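Local coordinates for protein meso-diaminopimelate dehydrogenase (Clostridium tetani, PDB 3WGY) that catalyses, in its natural form, the reversible NADP-dependent oxidative deamination of meso-diaminopimelate, at residues 165-179 / 194-206. The protein carries 6 engineered substitutions. Numbering follows the deposited sequence.
Sequences GVKNGIQYIIPIKGA and REKHEMVCYVVPE. Engineered in segment 165-179: I173 (natural residue Thr). Engineered in segment 194-206: M199 (natural residue Arg).
Y172 and Y202 meet rim to rim on one face of the antiparallel pair 169-175/197-205, their planes at 82° and without any stacking. Y202 CE1 abuts the edge of the Y172 ring, 3.6 Å from Y172 CE2. The Y172 hydroxyl is hydrogen-bonded to H244, whose ring also meets Y202. On the same face I170 CG2 rests 3.9 Å from Y202 CB, and I174 CD1 reaches diagonally to V200 CG2 at 3.7 Å. The opposite face carries Q171 and the engineered residues I173 and M199. Q171 folds at chi2 (-91°), bringing NE2 over to M199 SD for a weak hydrogen bond of 3.4 Å. I173 runs alongside M199 in the same direction; with I173 CG2 anti to the backbone N, this methyl packs 3.7 Å from H197 CB. Paired backbone bonds join I170 to Y202, Y172 to V200 and I174 to E198. At one end a classic beta bulge sets K167 and N168 against V204, whose carbonyl O accepts both amides, from K167 N at 2.7 Å and N168 N at 3.1 Å. At the other, the I176 amide bonds to the K196 carbonyl. The two strands form the middle of a mixed sheet in the diaminopimelate dehydrogenase C-terminal domain, with 151-152 beside 166-175 and 230-234 beside 197-205. Helix 154-162 covers Q171 and C201, and the Q171 side chain lies about 6 Å from the bound 2-oxo acid; helix 211-219 packs on V203, and helix 237-243 lies against I170 and V204 on the tyrosine face.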
loop_
_atom_site.group_PDB
_atom_site.type_symbol
_atom_site.label_atom_id
_atom_site.label_comp_id
_atom_site.label_asym_id
_atom_site.label_seq_id
_atom_site.Cartn_x
_atom_site.Cartn_y
_atom_site.Cartn_z
ATOM N N GLY B 165 11.968 -11.695 -42.121
ATOM C CA GLY B 165 13.049 -10.727 -42.082
ATOM C C GLY B 165 13.609 -10.445 -40.699
ATOM O O GLY B 165 14.628 -9.768 -40.567
ATOM N N VAL B 166 12.943 -10.957 -39.668
ATOM C CA VAL B 166 13.386 -10.754 -38.289
ATOM C C VAL B 166 14.246 -11.908 -37.775
ATOM O O VAL B 166 13.754 -13.016 -37.591
ATOM C CB VAL B 166 12.179 -10.596 -37.334
ATOM C CG1 VAL B 166 12.654 -10.605 -35.880
ATOM C CG2 VAL B 166 11.440 -9.300 -37.647
ATOM N N LYS B 167 15.528 -11.634 -37.549
ATOM C CA LYS B 167 16.471 -12.623 -37.026
ATOM C C LYS B 167 16.165 -12.889 -35.559
ATOM O O LYS B 167 15.963 -14.029 -35.130
ATOM C CB LYS B 167 17.901 -12.091 -37.113
ATOM C CG LYS B 167 18.587 -12.312 -38.428
ATOM C CD LYS B 167 19.627 -13.409 -38.310
ATOM C CE LYS B 167 20.758 -12.992 -37.384
ATOM N NZ LYS B 167 21.807 -14.048 -37.298
ATOM N N ASN B 168 16.162 -11.811 -34.789
ATOM C CA ASN B 168 15.905 -11.895 -33.371
ATOM C C ASN B 168 15.319 -10.556 -32.931
ATOM O O ASN B 168 15.343 -9.587 -33.687
ATOM C CB ASN B 168 17.220 -12.199 -32.640
ATOM C CG ASN B 168 16.996 -12.683 -31.228
ATOM O OD1 ASN B 168 15.863 -12.923 -30.823
ATOM N ND2 ASN B 168 18.076 -12.836 -30.470
ATOM N N GLY B 169 14.772 -10.505 -31.720
ATOM C CA GLY B 169 14.190 -9.266 -31.245
ATOM C C GLY B 169 13.541 -9.362 -29.878
ATOM O O GLY B 169 13.449 -10.433 -29.285
ATOM N N ILE B 170 13.088 -8.221 -29.382
ATOM C CA ILE B 170 12.441 -8.149 -28.081
ATOM C C ILE B 170 11.383 -7.045 -28.100
ATOM O O ILE B 170 11.532 -6.043 -28.801
ATOM C CB ILE B 170 13.486 -7.844 -26.971
ATOM C CG1 ILE B 170 12.842 -7.955 -25.583
ATOM C CG2 ILE B 170 14.047 -6.436 -27.164
ATOM C CD1 ILE B 170 13.851 -7.964 -24.433
ATOM N N GLN B 171 10.315 -7.240 -27.336
ATOM C CA GLN B 171 9.232 -6.264 -27.244
ATOM C C GLN B 171 9.099 -5.767 -25.808
ATOM O O GLN B 171 9.446 -6.480 -24.867
ATOM C CB GLN B 171 7.894 -6.897 -27.682
ATOM C CG GLN B 171 6.656 -6.006 -27.446
ATOM C CD GLN B 171 5.979 -6.219 -26.089
ATOM O OE1 GLN B 171 6.608 -6.641 -25.117
ATOM N NE2 GLN B 171 4.685 -5.908 -26.021
ATOM N N TYR B 172 8.606 -4.541 -25.657
ATOM C CA TYR B 172 8.369 -3.929 -24.355
ATOM C C TYR B 172 7.013 -3.237 -24.384
ATOM O O TYR B 172 6.664 -2.594 -25.376
ATOM C CB TYR B 172 9.399 -2.841 -24.038
ATOM C CG TYR B 172 10.813 -3.312 -23.830
ATOM C CD1 TYR B 172 11.203 -3.925 -22.635
ATOM C CD2 TYR B 172 11.771 -3.134 -24.826
ATOM C CE1 TYR B 172 12.516 -4.344 -22.442
ATOM C CE2 TYR B 172 13.079 -3.548 -24.646
ATOM C CZ TYR B 172 13.445 -4.149 -23.452
ATOM O OH TYR B 172 14.744 -4.539 -23.274
ATOM N N ILE B 173 6.250 -3.377 -23.307
ATOM C CA ILE B 173 4.975 -2.684 -23.192
ATOM C C ILE B 173 5.372 -1.549 -22.265
ATOM O O ILE B 173 6.070 -1.773 -21.274
ATOM C CB ILE B 173 3.872 -3.539 -22.518
ATOM C CG1 ILE B 173 3.513 -4.737 -23.405
ATOM C CG2 ILE B 173 2.628 -2.685 -22.296
ATOM C CD1 ILE B 173 2.367 -5.609 -22.876
ATOM N N ILE B 174 4.961 -0.332 -22.585
ATOM C CA ILE B 174 5.336 0.801 -21.756
ATOM C C ILE B 174 4.181 1.758 -21.538
ATOM O O ILE B 174 3.476 2.117 -22.483
ATOM C CB ILE B 174 6.483 1.616 -22.399
ATOM C CG1 ILE B 174 7.639 0.699 -22.803
ATOM C CG2 ILE B 174 6.955 2.699 -21.425
ATOM C CD1 ILE B 174 8.768 1.437 -23.516
ATOM N N PRO B 175 3.959 2.171 -20.282
ATOM C CA PRO B 175 2.871 3.107 -20.000
ATOM C C PRO B 175 3.164 4.424 -20.716
ATOM O O PRO B 175 4.318 4.838 -20.814
ATOM C CB PRO B 175 2.928 3.247 -18.482
ATOM C CG PRO B 175 3.369 1.878 -18.049
ATOM C CD PRO B 175 4.472 1.570 -19.038
ATOM N N ILE B 176 2.124 5.072 -21.227
ATOM C CA ILE B 176 2.279 6.342 -21.922
ATOM C C ILE B 176 2.201 7.454 -20.887
ATOM O O ILE B 176 1.223 7.544 -20.147
ATOM C CB ILE B 176 1.166 6.520 -22.971
ATOM C CG1 ILE B 176 1.289 5.427 -24.033
ATOM C CG2 ILE B 176 1.259 7.902 -23.609
ATOM C CD1 ILE B 176 0.109 5.341 -24.972
ATOM N N LYS B 177 3.222 8.302 -20.830
ATOM C CA LYS B 177 3.243 9.376 -19.840
ATOM C C LYS B 177 1.965 10.203 -19.825
ATOM O O LYS B 177 1.469 10.566 -18.756
ATOM C CB LYS B 177 4.436 10.308 -20.063
ATOM C CG LYS B 177 4.685 11.225 -18.873
ATOM C CD LYS B 177 5.691 12.318 -19.192
ATOM C CE LYS B 177 6.124 13.057 -17.930
ATOM N NZ LYS B 177 4.974 13.611 -17.155
ATOM N N GLY B 178 1.439 10.502 -21.010
ATOM C CA GLY B 178 0.220 11.287 -21.111
ATOM C C GLY B 178 -0.903 10.724 -20.262
ATOM O O GLY B 178 -1.565 11.461 -19.533
ATOM N N ALA B 179 -1.128 9.420 -20.363
ATOM C CA ALA B 179 -2.173 8.766 -19.587
ATOM C C ALA B 179 -1.844 8.785 -18.094
ATOM O O ALA B 179 -2.727 8.973 -17.258
ATOM C CB ALA B 179 -2.349 7.330 -20.059
ATOM N N ARG B 194 -5.367 2.009 -26.532
ATOM C CA ARG B 194 -4.360 2.771 -27.251
ATOM C C ARG B 194 -3.773 3.959 -26.493
ATOM O O ARG B 194 -2.678 4.425 -26.817
ATOM C CB ARG B 194 -4.935 3.260 -28.579
ATOM C CG ARG B 194 -3.886 3.866 -29.483
ATOM C CD ARG B 194 -4.444 4.278 -30.833
ATOM N NE ARG B 194 -3.493 3.952 -31.887
ATOM C CZ ARG B 194 -3.337 2.735 -32.400
ATOM N NH1 ARG B 194 -4.082 1.725 -31.968
ATOM N NH2 ARG B 194 -2.421 2.523 -33.330
ATOM N N GLU B 195 -4.491 4.456 -25.492
ATOM C CA GLU B 195 -4.013 5.599 -24.724
ATOM C C GLU B 195 -3.166 5.238 -23.504
ATOM O O GLU B 195 -2.309 6.024 -23.098
ATOM C CB GLU B 195 -5.196 6.459 -24.264
ATOM C CG GLU B 195 -6.079 6.969 -25.393
ATOM C CD GLU B 195 -7.324 7.674 -24.883
ATOM O OE1 GLU B 195 -8.016 7.110 -24.008
ATOM O OE2 GLU B 195 -7.617 8.790 -25.358
ATOM N N LYS B 196 -3.400 4.062 -22.927
ATOM C CA LYS B 196 -2.677 3.622 -21.724
ATOM C C LYS B 196 -1.243 3.122 -21.907
ATOM O O LYS B 196 -0.361 3.486 -21.127
ATOM C CB LYS B 196 -3.467 2.529 -20.992
ATOM C CG LYS B 196 -4.783 2.987 -20.391
ATOM C CD LYS B 196 -5.468 1.857 -19.634
ATOM C CE LYS B 196 -4.677 1.443 -18.400
ATOM N NZ LYS B 196 -5.323 0.294 -17.703
ATOM N N HIS B 197 -1.019 2.272 -22.907
ATOM C CA HIS B 197 0.309 1.718 -23.148
ATOM C C HIS B 197 0.718 1.716 -24.613
ATOM O O HIS B 197 -0.114 1.555 -25.506
ATOM C CB HIS B 197 0.404 0.261 -22.670
ATOM C CG HIS B 197 -0.019 0.039 -21.250
ATOM N ND1 HIS B 197 -1.346 -0.044 -20.874
ATOM C CD2 HIS B 197 0.708 -0.165 -20.124
ATOM C CE1 HIS B 197 -1.417 -0.295 -19.578
ATOM N NE2 HIS B 197 -0.187 -0.371 -19.100
ATOM N N GLU B 198 2.019 1.864 -24.846
ATOM C CA GLU B 198 2.566 1.819 -26.197
ATOM C C GLU B 198 3.499 0.611 -26.213
ATOM O O GLU B 198 3.816 0.046 -25.162
ATOM C CB GLU B 198 3.361 3.088 -26.520
ATOM C CG GLU B 198 4.748 3.123 -25.912
ATOM C CD GLU B 198 5.564 4.332 -26.353
ATOM O OE1 GLU B 198 5.756 4.518 -27.572
ATOM O OE2 GLU B 198 6.022 5.096 -25.479
ATOM N N MET B 199 3.928 0.198 -27.395
ATOM C CA MET B 199 4.828 -0.937 -27.495
ATOM C C MET B 199 6.054 -0.587 -28.319
ATOM O O MET B 199 5.949 0.022 -29.383
ATOM C CB MET B 199 4.093 -2.137 -28.092
ATOM C CG MET B 199 3.362 -2.964 -27.037
ATOM S SD MET B 199 2.276 -4.196 -27.758
ATOM C CE MET B 199 0.970 -4.269 -26.524
ATOM N N VAL B 200 7.217 -0.961 -27.800
ATOM C CA VAL B 200 8.481 -0.684 -28.462
ATOM C C VAL B 200 9.210 -1.990 -28.728
ATOM O O VAL B 200 9.351 -2.844 -27.842
ATOM C CB VAL B 200 9.375 0.233 -27.593
ATOM C CG1 VAL B 200 10.643 0.631 -28.366
ATOM C CG2 VAL B 200 8.596 1.474 -27.184
ATOM N N CYS B 201 9.664 -2.150 -29.963
ATOM C CA CYS B 201 10.379 -3.354 -30.341
ATOM C C CYS B 201 11.788 -3.007 -30.779
ATOM O O CYS B 201 12.042 -1.935 -31.329
ATOM C CB CYS B 201 9.664 -4.070 -31.488
ATOM S SG CYS B 201 7.985 -4.632 -31.131
ATOM N N TYR B 202 12.711 -3.918 -30.506
ATOM C CA TYR B 202 14.094 -3.753 -30.911
ATOM C C TYR B 202 14.358 -5.018 -31.702
ATOM O O TYR B 202 14.373 -6.119 -31.150
ATOM C CB TYR B 202 15.010 -3.646 -29.695
ATOM C CG TYR B 202 14.780 -2.379 -28.900
ATOM C CD1 TYR B 202 13.723 -2.280 -27.990
ATOM C CD2 TYR B 202 15.599 -1.261 -29.089
ATOM C CE1 TYR B 202 13.490 -1.099 -27.286
ATOM C CE2 TYR B 202 15.376 -0.080 -28.401
ATOM C CZ TYR B 202 14.322 -0.003 -27.500
ATOM O OH TYR B 202 14.105 1.175 -26.827
ATOM N N VAL B 203 14.556 -4.851 -33.003
ATOM C CA VAL B 203 14.745 -5.984 -33.888
ATOM C C VAL B 203 16.100 -6.138 -34.557
ATOM O O VAL B 203 16.728 -5.168 -34.960
ATOM C CB VAL B 203 13.663 -5.956 -35.002
ATOM C CG1 VAL B 203 13.930 -7.040 -36.040
ATOM C CG2 VAL B 203 12.281 -6.112 -34.381
ATOM N N VAL B 204 16.537 -7.387 -34.657
ATOM C CA VAL B 204 17.776 -7.730 -35.332
ATOM C C VAL B 204 17.266 -8.314 -36.648
ATOM O O VAL B 204 16.696 -9.406 -36.673
ATOM C CB VAL B 204 18.564 -8.808 -34.570
ATOM C CG1 VAL B 204 19.872 -9.100 -35.297
ATOM C CG2 VAL B 204 18.832 -8.340 -33.141
ATOM N N PRO B 205 17.446 -7.582 -37.756
ATOM C CA PRO B 205 16.992 -8.033 -39.075
ATOM C C PRO B 205 17.931 -9.021 -39.758
ATOM O O PRO B 205 19.135 -9.017 -39.491
ATOM C CB PRO B 205 16.903 -6.728 -39.851
ATOM C CG PRO B 205 18.137 -6.015 -39.359
ATOM C CD PRO B 205 18.085 -6.253 -37.850
ATOM N N GLU B 206 17.373 -9.867 -40.625
ATOM C CA GLU B 206 18.171 -10.821 -41.399
ATOM C C GLU B 206 18.889 -9.935 -42.409
ATOM O O GLU B 206 18.400 -8.851 -42.720
ATOM C CB GLU B 206 17.273 -11.795 -42.168
ATOM C CG GLU B 206 16.363 -12.675 -41.331
ATOM C CD GLU B 206 17.104 -13.769 -40.585
ATOM O OE1 GLU B 206 18.264 -14.053 -40.928
ATOM O OE2 GLU B 206 16.514 -14.355 -39.661
HETATM O O HOH W 1 14.133 -14.995 -39.908
HETATM O O HOH W 2 6.181 5.658 -23.118
#